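Long-range contact in Zn-dependent hydrolase, glyoxylase (Echinicola vietnamensis, PDB 6T5K), which probably hydrolyses beta-lactam antibiotics, carbapenems among them, to substituted beta-amino acids as a zinc-dependent class B beta-lactamase: residues W202-L216 with D228-K240. Sequence-based numbering, arbitrary orientation. Where two conformers were deposited one is given.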
loop_
_atom_site.group_PDB
_atom_site.type_symbol
_atom_site.label_atom_id
_atom_site.label_comp_id
_atom_site.label_asym_id
_atom_site.label_seq_id
_atom_site.Cartn_x
_atom_site.Cartn_y
_atom_site.Cartn_z
ATOM N N TRP A 202 9.519 14.420 -5.617
ATOM C CA TRP A 202 8.144 13.942 -5.483
ATOM C C TRP A 202 7.274 14.236 -6.688
ATOM O O TRP A 202 6.657 13.296 -7.212
ATOM C CB TRP A 202 7.553 14.559 -4.209
ATOM C CG TRP A 202 6.384 13.814 -3.616
ATOM C CD1 TRP A 202 5.361 13.163 -4.283
ATOM C CD2 TRP A 202 6.091 13.676 -2.221
ATOM N NE1 TRP A 202 4.466 12.639 -3.381
ATOM C CE2 TRP A 202 4.904 12.914 -2.114
ATOM C CE3 TRP A 202 6.733 14.094 -1.049
ATOM C CZ2 TRP A 202 4.345 12.591 -0.886
ATOM C CZ3 TRP A 202 6.158 13.779 0.154
ATOM C CH2 TRP A 202 4.995 13.028 0.227
ATOM N N PRO A 203 7.175 15.474 -7.185
ATOM C CA PRO A 203 6.277 15.696 -8.327
ATOM C C PRO A 203 6.770 14.996 -9.579
ATOM O O PRO A 203 5.948 14.606 -10.424
ATOM C CB PRO A 203 6.268 17.220 -8.504
ATOM C CG PRO A 203 7.548 17.708 -7.890
ATOM C CD PRO A 203 7.803 16.726 -6.718
ATOM N N VAL A 204 8.088 14.887 -9.748
ATOM C CA VAL A 204 8.646 14.200 -10.907
ATOM C C VAL A 204 8.256 12.729 -10.876
ATOM O O VAL A 204 7.836 12.159 -11.887
ATOM C CB VAL A 204 10.177 14.379 -10.938
ATOM C CG1 VAL A 204 10.829 13.595 -12.084
ATOM C CG2 VAL A 204 10.536 15.859 -11.038
ATOM N N THR A 205 8.439 12.083 -9.721
ATOM C CA THR A 205 8.024 10.694 -9.545
ATOM C C THR A 205 6.545 10.506 -9.826
ATOM O O THR A 205 6.154 9.575 -10.539
ATOM C CB THR A 205 8.360 10.303 -8.112
ATOM O OG1 THR A 205 9.780 10.433 -7.949
ATOM C CG2 THR A 205 7.887 8.888 -7.799
ATOM N N VAL A 206 5.703 11.393 -9.281
ATOM C CA VAL A 206 4.270 11.223 -9.488
ATOM C C VAL A 206 3.893 11.417 -10.952
ATOM O O VAL A 206 3.006 10.732 -11.468
ATOM C CB VAL A 206 3.450 12.085 -8.516
ATOM C CG1 VAL A 206 1.966 11.980 -8.832
ATOM C CG2 VAL A 206 3.746 11.587 -7.102
ATOM N N ASN A 207 4.516 12.362 -11.646
ATOM C CA ASN A 207 4.187 12.508 -13.044
ATOM C C ASN A 207 4.584 11.258 -13.828
ATOM O O ASN A 207 3.894 10.892 -14.801
ATOM C CB ASN A 207 4.861 13.735 -13.652
ATOM C CG ASN A 207 4.299 14.071 -15.032
ATOM O OD1 ASN A 207 4.828 13.651 -16.055
ATOM N ND2 ASN A 207 3.162 14.751 -15.052
ATOM N N LYS A 208 5.684 10.590 -13.431
ATOM C CA LYS A 208 6.054 9.362 -14.127
ATOM C C LYS A 208 4.948 8.331 -13.961
ATOM O O LYS A 208 4.611 7.589 -14.895
ATOM C CB LYS A 208 7.369 8.770 -13.665
ATOM C CG LYS A 208 8.535 9.629 -14.035
ATOM C CD LYS A 208 9.781 9.169 -13.369
ATOM C CE LYS A 208 10.087 7.789 -13.763
ATOM N NZ LYS A 208 11.149 7.166 -12.887
ATOM N N ILE A 209 4.343 8.284 -12.758
ATOM C CA ILE A 209 3.247 7.348 -12.470
ATOM C C ILE A 209 2.024 7.672 -13.320
ATOM O O ILE A 209 1.426 6.793 -13.941
ATOM C CB ILE A 209 2.898 7.379 -10.966
ATOM C CG1 ILE A 209 4.090 6.822 -10.156
ATOM C CG2 ILE A 209 1.644 6.546 -10.654
ATOM C CD1 ILE A 209 4.015 7.075 -8.687
ATOM N N SER A 210 1.630 8.943 -13.342
ATOM C CA SER A 210 0.486 9.328 -14.156
ATOM C C SER A 210 0.726 8.976 -15.616
ATOM O O SER A 210 -0.160 8.437 -16.295
ATOM C CB SER A 210 0.264 10.831 -14.013
ATOM O OG SER A 210 0.023 11.159 -12.658
ATOM N N THR A 211 1.923 9.270 -16.109
ATOM C CA THR A 211 2.244 8.989 -17.508
ATOM C C THR A 211 2.255 7.490 -17.804
ATOM O O THR A 211 1.955 7.068 -18.931
ATOM C CB THR A 211 3.599 9.619 -17.824
ATOM O OG1 THR A 211 3.532 11.027 -17.595
ATOM C CG2 THR A 211 4.009 9.413 -19.234
ATOM N N ALA A 212 2.651 6.675 -16.830
ATOM C CA ALA A 212 2.712 5.229 -17.027
ATOM C C ALA A 212 1.328 4.586 -17.006
ATOM O O ALA A 212 1.111 3.577 -17.687
ATOM C CB ALA A 212 3.549 4.576 -15.918
ATOM N N TYR A 213 0.410 5.116 -16.193
ATOM C CA TYR A 213 -0.903 4.503 -15.963
ATOM C C TYR A 213 -2.023 5.497 -16.264
ATOM O O TYR A 213 -2.816 5.853 -15.397
ATOM C CB TYR A 213 -1.000 3.996 -14.526
ATOM C CG TYR A 213 0.161 3.145 -14.071
ATOM C CD1 TYR A 213 0.500 1.971 -14.724
ATOM C CD2 TYR A 213 0.911 3.520 -12.985
ATOM C CE1 TYR A 213 1.554 1.181 -14.303
ATOM C CE2 TYR A 213 1.968 2.747 -12.547
ATOM C CZ TYR A 213 2.297 1.579 -13.213
ATOM O OH TYR A 213 3.348 0.821 -12.744
ATOM N N PRO A 214 -2.144 5.927 -17.514
ATOM C CA PRO A 214 -3.164 6.923 -17.853
ATOM C C PRO A 214 -4.586 6.418 -17.765
ATOM O O PRO A 214 -5.516 7.237 -17.715
ATOM C CB PRO A 214 -2.815 7.310 -19.295
ATOM C CG PRO A 214 -2.082 6.079 -19.819
ATOM C CD PRO A 214 -1.277 5.588 -18.643
ATOM N N ASN A 215 -4.782 5.106 -17.676
ATOM C CA ASN A 215 -6.117 4.537 -17.681
ATOM C C ASN A 215 -6.612 4.166 -16.299
ATOM O O ASN A 215 -7.666 3.533 -16.187
ATOM C CB ASN A 215 -6.164 3.308 -18.586
ATOM C CG ASN A 215 -5.649 3.609 -19.973
ATOM O OD1 ASN A 215 -4.691 2.982 -20.468
ATOM N ND2 ASN A 215 -6.221 4.638 -20.582
ATOM N N LEU A 216 -5.900 4.558 -15.248
ATOM C CA LEU A 216 -6.324 4.194 -13.906
ATOM C C LEU A 216 -7.756 4.638 -13.641
ATOM O O LEU A 216 -8.156 5.765 -13.963
ATOM C CB LEU A 216 -5.412 4.816 -12.866
ATOM C CG LEU A 216 -4.063 4.128 -12.757
ATOM C CD1 LEU A 216 -3.136 4.998 -11.923
ATOM C CD2 LEU A 216 -4.209 2.753 -12.146
ATOM N N ASP A 228 -10.072 8.562 -7.795
ATOM C CA ASP A 228 -9.668 8.251 -9.161
ATOM C C ASP A 228 -8.342 8.939 -9.492
ATOM O O ASP A 228 -7.584 9.312 -8.588
ATOM C CB ASP A 228 -10.832 8.578 -10.096
ATOM C CG ASP A 228 -11.301 10.002 -9.979
ATOM O OD1 ASP A 228 -10.440 10.895 -10.162
ATOM O OD2 ASP A 228 -12.516 10.226 -9.661
ATOM N N LYS A 229 -8.047 9.076 -10.802
ATOM C CA LYS A 229 -6.790 9.678 -11.231
ATOM C C LYS A 229 -6.593 11.066 -10.641
ATOM O O LYS A 229 -5.455 11.533 -10.558
ATOM C CB LYS A 229 -6.747 9.806 -12.762
ATOM C CG LYS A 229 -6.236 8.620 -13.503
ATOM C CD LYS A 229 -6.234 8.875 -15.008
ATOM C CE LYS A 229 -7.568 8.656 -15.667
ATOM N NZ LYS A 229 -8.563 9.737 -15.543
ATOM N N THR A 230 -7.665 11.735 -10.213
ATOM C CA THR A 230 -7.546 13.030 -9.549
ATOM C C THR A 230 -6.435 13.015 -8.504
ATOM O O THR A 230 -5.713 13.999 -8.338
ATOM C CB THR A 230 -8.876 13.352 -8.862
ATOM O OG1 THR A 230 -9.913 13.463 -9.843
ATOM C CG2 THR A 230 -8.812 14.637 -8.088
ATOM N N LEU A 231 -6.322 11.928 -7.740
ATOM C CA LEU A 231 -5.356 11.920 -6.643
ATOM C C LEU A 231 -3.934 12.098 -7.134
ATOM O O LEU A 231 -3.108 12.715 -6.442
ATOM C CB LEU A 231 -5.444 10.628 -5.845
ATOM C CG LEU A 231 -6.486 10.634 -4.720
ATOM C CD1 LEU A 231 -7.865 10.800 -5.301
ATOM C CD2 LEU A 231 -6.462 9.372 -3.899
ATOM N N LEU A 232 -3.619 11.541 -8.308
ATOM C CA LEU A 232 -2.280 11.695 -8.859
ATOM C C LEU A 232 -2.023 13.138 -9.234
ATOM O O LEU A 232 -0.964 13.679 -8.923
ATOM C CB LEU A 232 -2.097 10.817 -10.087
ATOM C CG LEU A 232 -2.244 9.315 -9.857
ATOM C CD1 LEU A 232 -1.952 8.533 -11.173
ATOM C CD2 LEU A 232 -1.367 8.792 -8.711
ATOM N N HIS A 233 -2.982 13.763 -9.896
ATOM C CA HIS A 233 -2.835 15.157 -10.293
ATOM C C HIS A 233 -2.796 16.071 -9.086
ATOM O O HIS A 233 -1.994 17.013 -9.046
ATOM C CB HIS A 233 -3.961 15.515 -11.238
ATOM C CG HIS A 233 -3.979 14.679 -12.471
ATOM N ND1 HIS A 233 -5.145 14.294 -13.098
ATOM C CD2 HIS A 233 -2.967 14.117 -13.173
ATOM C CE1 HIS A 233 -4.841 13.564 -14.161
ATOM N NE2 HIS A 233 -3.527 13.426 -14.213
ATOM N N TYR A 234 -3.660 15.815 -8.106
ATOM C CA TYR A 234 -3.642 16.577 -6.870
ATOM C C TYR A 234 -2.282 16.497 -6.188
ATOM O O TYR A 234 -1.739 17.511 -5.740
ATOM C CB TYR A 234 -4.717 16.055 -5.916
ATOM C CG TYR A 234 -4.635 16.808 -4.617
ATOM C CD1 TYR A 234 -5.099 18.109 -4.532
ATOM C CD2 TYR A 234 -4.052 16.239 -3.494
ATOM C CE1 TYR A 234 -4.974 18.825 -3.355
ATOM C CE2 TYR A 234 -3.895 16.950 -2.329
ATOM C CZ TYR A 234 -4.355 18.237 -2.258
ATOM O OH TYR A 234 -4.222 18.946 -1.081
ATOM N N THR A 235 -1.717 15.292 -6.114
ATOM C CA THR A 235 -0.457 15.109 -5.409
ATOM C C THR A 235 0.676 15.801 -6.139
ATOM O O THR A 235 1.513 16.457 -5.515
ATOM C CB THR A 235 -0.142 13.625 -5.258
ATOM O OG1 THR A 235 -1.176 13.018 -4.476
ATOM C CG2 THR A 235 1.162 13.427 -4.558
ATOM N N GLU A 236 0.741 15.632 -7.464
ATOM C CA GLU A 236 1.780 16.333 -8.205
ATOM C C GLU A 236 1.674 17.845 -7.985
ATOM O O GLU A 236 2.686 18.526 -7.746
ATOM C CB GLU A 236 1.726 15.962 -9.675
ATOM C CG GLU A 236 2.898 16.556 -10.405
ATOM C CD GLU A 236 2.884 16.349 -11.911
ATOM O OE1 GLU A 236 2.095 15.525 -12.393
ATOM O OE2 GLU A 236 3.681 17.040 -12.608
ATOM N N THR A 237 0.454 18.384 -8.060
ATOM C CA THR A 237 0.264 19.824 -7.901
ATOM C C THR A 237 0.674 20.294 -6.512
ATOM O O THR A 237 1.256 21.378 -6.343
ATOM C CB THR A 237 -1.204 20.164 -8.138
ATOM O OG1 THR A 237 -1.576 19.721 -9.449
ATOM C CG2 THR A 237 -1.450 21.685 -8.000
ATOM N N LEU A 238 0.350 19.497 -5.501
ATOM C CA LEU A 238 0.662 19.859 -4.128
ATOM C C LEU A 238 2.151 20.046 -3.917
ATOM O O LEU A 238 2.560 20.904 -3.124
ATOM C CB LEU A 238 0.138 18.757 -3.210
ATOM C CG LEU A 238 0.308 18.912 -1.700
ATOM C CD1 LEU A 238 -0.479 20.108 -1.193
ATOM C CD2 LEU A 238 -0.125 17.605 -1.034
ATOM N N PHE A 239 2.971 19.254 -4.608
ATOM C CA PHE A 239 4.407 19.318 -4.431
ATOM C C PHE A 239 5.140 20.021 -5.563
ATOM O O PHE A 239 6.369 20.099 -5.530
ATOM C CB PHE A 239 4.953 17.909 -4.229
ATOM C CG PHE A 239 4.602 17.330 -2.886
ATOM C CD1 PHE A 239 5.258 17.738 -1.736
ATOM C CD2 PHE A 239 3.583 16.405 -2.775
ATOM C CE1 PHE A 239 4.923 17.217 -0.494
ATOM C CE2 PHE A 239 3.237 15.870 -1.536
ATOM C CZ PHE A 239 3.910 16.264 -0.395
ATOM N N LYS A 240 4.428 20.566 -6.540
ATOM C CA LYS A 240 5.100 21.116 -7.715
ATOM C C LYS A 240 5.931 22.321 -7.321
ATOM O O LYS A 240 5.587 23.028 -6.374
ATOM C CB LYS A 240 4.093 21.511 -8.791
ATOM C CG LYS A 240 4.652 21.337 -10.189
ATOM C CD LYS A 240 3.650 21.720 -11.266
ATOM C CE LYS A 240 2.528 20.704 -11.379
ATOM N NZ LYS A 240 1.790 20.889 -12.676
ATOM O OXT LYS A 240 6.965 22.606 -7.933
HETATM O O HOH W 1 0.220 13.637 -12.033
#
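Trp-202 and Phe-239 lie face to face, the phenyl ring over the six-membered ring of the indole with centroids 3.8 Å apart and planes only 13° from parallel. Phe-239 thereby covers one face of the indole, while the methyl of Thr-235 approaches its nitrogen, CG2 to NE1 at 3.6 Å. Beside the stack, Pro-203 sets its ring against the backbone at Phe-239, with CG 3.6 Å from Phe-239 O.

One turn further on, Asn-207 ND2 donates to Glu-236 OE1 at 3.0 Å, almost straight. The oxygen lies in the amide plane, but the carboxylate, met on its syn side and somewhat out of its own plane, is turned 76° to the amide. With CG anti to the backbone N (chi1 -173°) and the chain extended beyond it, Glu-236 reaches across past Val-206. A water 2.7 Å from Glu-236 OE1 also donates to it, so OE1 is held by two donors, and the same water bonds to Ser-210 OG.

Toward the other end, Leu-232 CD1 packs on Leu-216 CD1 at 3.8 Å and on Ile-209. Outward from the stack, the indole NE1 donates to Leu-183 O, and the side chain of Trp-202 comes within about 4 Å of that of the zinc ligand His-163. The nearly antiparallel helices, axes 8.4 Å apart, form part of the outer helical layer of the metallo-beta-lactamase αβ/βα sandwich, with Ile-209, Leu-216 and Leu-232 all resting on Leu-178 of strand 177-181.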